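Local coordinates for protein Cap5O (PDB 3OJL) that probably oxidises a UDP-sugar with NAD as a dehydrogenase of the UDP-glucose/GDP-mannose family in capsular polysaccharide synthesis, at residues T79-S84 and D113-F118. Residues are numbered along the deposited sequence; the frame is centred on the assembly and turned at random.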
loop_
_atom_site.group_PDB
_atom_site.type_symbol
_atom_site.label_atom_id
_atom_site.label_comp_id
_atom_site.label_asym_id
_atom_site.label_seq_id
_atom_site.Cartn_x
_atom_site.Cartn_y
_atom_site.Cartn_z
ATOM N N THR A 79 35.695 -10.171 -25.049
ATOM C CA THR A 79 35.633 -10.610 -23.651
ATOM C C THR A 79 36.467 -9.632 -22.822
ATOM O O THR A 79 36.500 -9.718 -21.597
ATOM C CB THR A 79 36.157 -12.040 -23.496
ATOM O OG1 THR A 79 37.383 -12.171 -24.230
ATOM C CG2 THR A 79 35.134 -13.098 -23.920
ATOM N N THR A 80 37.150 -8.712 -23.511
ATOM C CA THR A 80 38.053 -7.708 -22.949
ATOM C C THR A 80 37.515 -6.310 -23.260
ATOM O O THR A 80 37.311 -5.987 -24.444
ATOM C CB THR A 80 39.452 -7.841 -23.588
ATOM O OG1 THR A 80 39.841 -9.220 -23.676
ATOM C CG2 THR A 80 40.509 -6.999 -22.887
ATOM N N PRO A 81 37.327 -5.436 -22.241
ATOM C CA PRO A 81 36.872 -4.077 -22.545
ATOM C C PRO A 81 38.034 -3.256 -23.104
ATOM O O PRO A 81 39.162 -3.749 -23.204
ATOM C CB PRO A 81 36.368 -3.543 -21.185
ATOM C CG PRO A 81 36.539 -4.660 -20.197
ATOM C CD PRO A 81 37.535 -5.610 -20.789
ATOM N N GLU A 82 37.741 -2.027 -23.519
ATOM C CA GLU A 82 38.729 -1.071 -24.011
ATOM C C GLU A 82 38.276 0.314 -23.648
ATOM O O GLU A 82 37.133 0.481 -23.201
ATOM C CB GLU A 82 39.056 -1.237 -25.508
ATOM C CG GLU A 82 37.877 -1.089 -26.442
ATOM C CD GLU A 82 38.003 -1.789 -27.779
ATOM O OE1 GLU A 82 38.310 -3.006 -27.793
ATOM O OE2 GLU A 82 37.707 -1.137 -28.806
ATOM N N ALA A 83 39.176 1.302 -23.776
ATOM C CA ALA A 83 38.868 2.697 -23.461
ATOM C C ALA A 83 37.616 3.140 -24.237
ATOM O O ALA A 83 37.485 2.864 -25.432
ATOM C CB ALA A 83 40.056 3.589 -23.792
ATOM N N SER A 84 36.657 3.693 -23.517
ATOM C CA SER A 84 35.398 4.167 -24.069
ATOM C C SER A 84 35.099 5.515 -23.456
ATOM O O SER A 84 35.807 5.943 -22.538
ATOM C CB SER A 84 34.271 3.185 -23.750
ATOM O OG SER A 84 34.288 2.042 -24.592
ATOM N N ASP A 113 35.889 -3.862 -11.744
ATOM C CA ASP A 113 37.332 -4.124 -11.771
ATOM C C ASP A 113 37.866 -4.224 -13.204
ATOM O O ASP A 113 38.870 -3.589 -13.516
ATOM C CB ASP A 113 37.704 -5.357 -10.927
ATOM C CG ASP A 113 37.993 -5.026 -9.474
ATOM O OD1 ASP A 113 39.159 -5.172 -9.054
ATOM O OD2 ASP A 113 37.077 -4.525 -8.786
ATOM N N SER A 114 37.126 -4.908 -14.088
ATOM C CA SER A 114 37.463 -5.082 -15.495
ATOM C C SER A 114 37.462 -3.751 -16.317
ATOM O O SER A 114 38.167 -3.654 -17.340
ATOM C CB SER A 114 36.549 -6.129 -16.118
ATOM O OG SER A 114 35.209 -5.675 -16.180
ATOM N N ILE A 115 36.686 -2.736 -15.847
ATOM C CA ILE A 115 36.552 -1.393 -16.448
ATOM C C ILE A 115 37.679 -0.457 -16.004
ATOM O O ILE A 115 38.178 0.347 -16.787
ATOM C CB ILE A 115 35.124 -0.836 -16.120
ATOM C CG1 ILE A 115 34.048 -1.572 -16.917
ATOM C CG2 ILE A 115 34.968 0.685 -16.262
ATOM C CD1 ILE A 115 34.454 -1.983 -18.388
ATOM N N LEU A 116 38.076 -0.595 -14.744
ATOM C CA LEU A 116 39.066 0.210 -14.030
ATOM C C LEU A 116 40.364 0.560 -14.788
ATOM O O LEU A 116 40.663 1.756 -14.892
ATOM C CB LEU A 116 39.349 -0.412 -12.649
ATOM C CG LEU A 116 38.955 0.416 -11.448
ATOM C CD1 LEU A 116 37.503 0.265 -11.148
ATOM C CD2 LEU A 116 39.800 0.042 -10.233
ATOM N N PRO A 117 41.115 -0.406 -15.378
ATOM C CA PRO A 117 42.362 -0.028 -16.052
ATOM C C PRO A 117 42.234 0.784 -17.338
ATOM O O PRO A 117 43.236 1.376 -17.764
ATOM C CB PRO A 117 43.060 -1.366 -16.264
ATOM C CG PRO A 117 41.973 -2.338 -16.364
ATOM C CD PRO A 117 40.941 -1.874 -15.390
ATOM N N PHE A 118 41.024 0.830 -17.945
ATOM C CA PHE A 118 40.760 1.563 -19.205
ATOM C C PHE A 118 40.115 2.949 -19.008
ATOM O O PHE A 118 39.785 3.633 -19.987
ATOM C CB PHE A 118 39.913 0.714 -20.162
ATOM C CG PHE A 118 40.378 -0.713 -20.343
ATOM C CD1 PHE A 118 41.249 -1.051 -21.363
ATOM C CD2 PHE A 118 39.909 -1.725 -19.514
ATOM C CE1 PHE A 118 41.651 -2.375 -21.545
ATOM C CE2 PHE A 118 40.315 -3.044 -19.696
ATOM C CZ PHE A 118 41.185 -3.360 -20.708
#
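P81 and F118 meet in a van der Waals contact, part apolar side chains and part backbone against a ring, in the NAD-binding Rossmann domain. Residues 79-84 lie in the loop between strands 75-78 and 86-89. Residues 113-118 run from helix 106-115 into a 3-10 segment, 116-118. No hydrogen bond links the two segments.

P81 is buried, and its CB is directed toward residues 113-118. This CB lies 3.7 Å from I115 CD1, and P81 CG lies 3.4 Å from S114 O. I115 reaches the proline with the end of its longer branch, because CG1 stands beside the backbone N (chi1 -72°) and carries CD1 to it. P81 CD is 3.9 Å from F118 CE2, and the two side chains cross at about a right angle.

One face of the F118 ring lies over P81 O, offset toward the rim, and over E82 N, at the centre. E82 CA sits 3.7 Å from F118 CD1. CG of F118 is anti to its own carbonyl carbon (chi1 -47°), which turns the ring to the loop. A83 completes the contact, with CB 3.8 Å from F118 O. Within the 3-10 segment F118 N bonds to I115 O.

The CB of E82 is directed away from residues 113-118, and OE2 forms a salt bridge with K13 NZ. The bound NAD lies about 5 Å from the S114 side chain. P81 also touches T15 of strand 13-17 and V40 of strand 36-40, while I115 packs on V17, so both segments rest on the parallel part of the sheet.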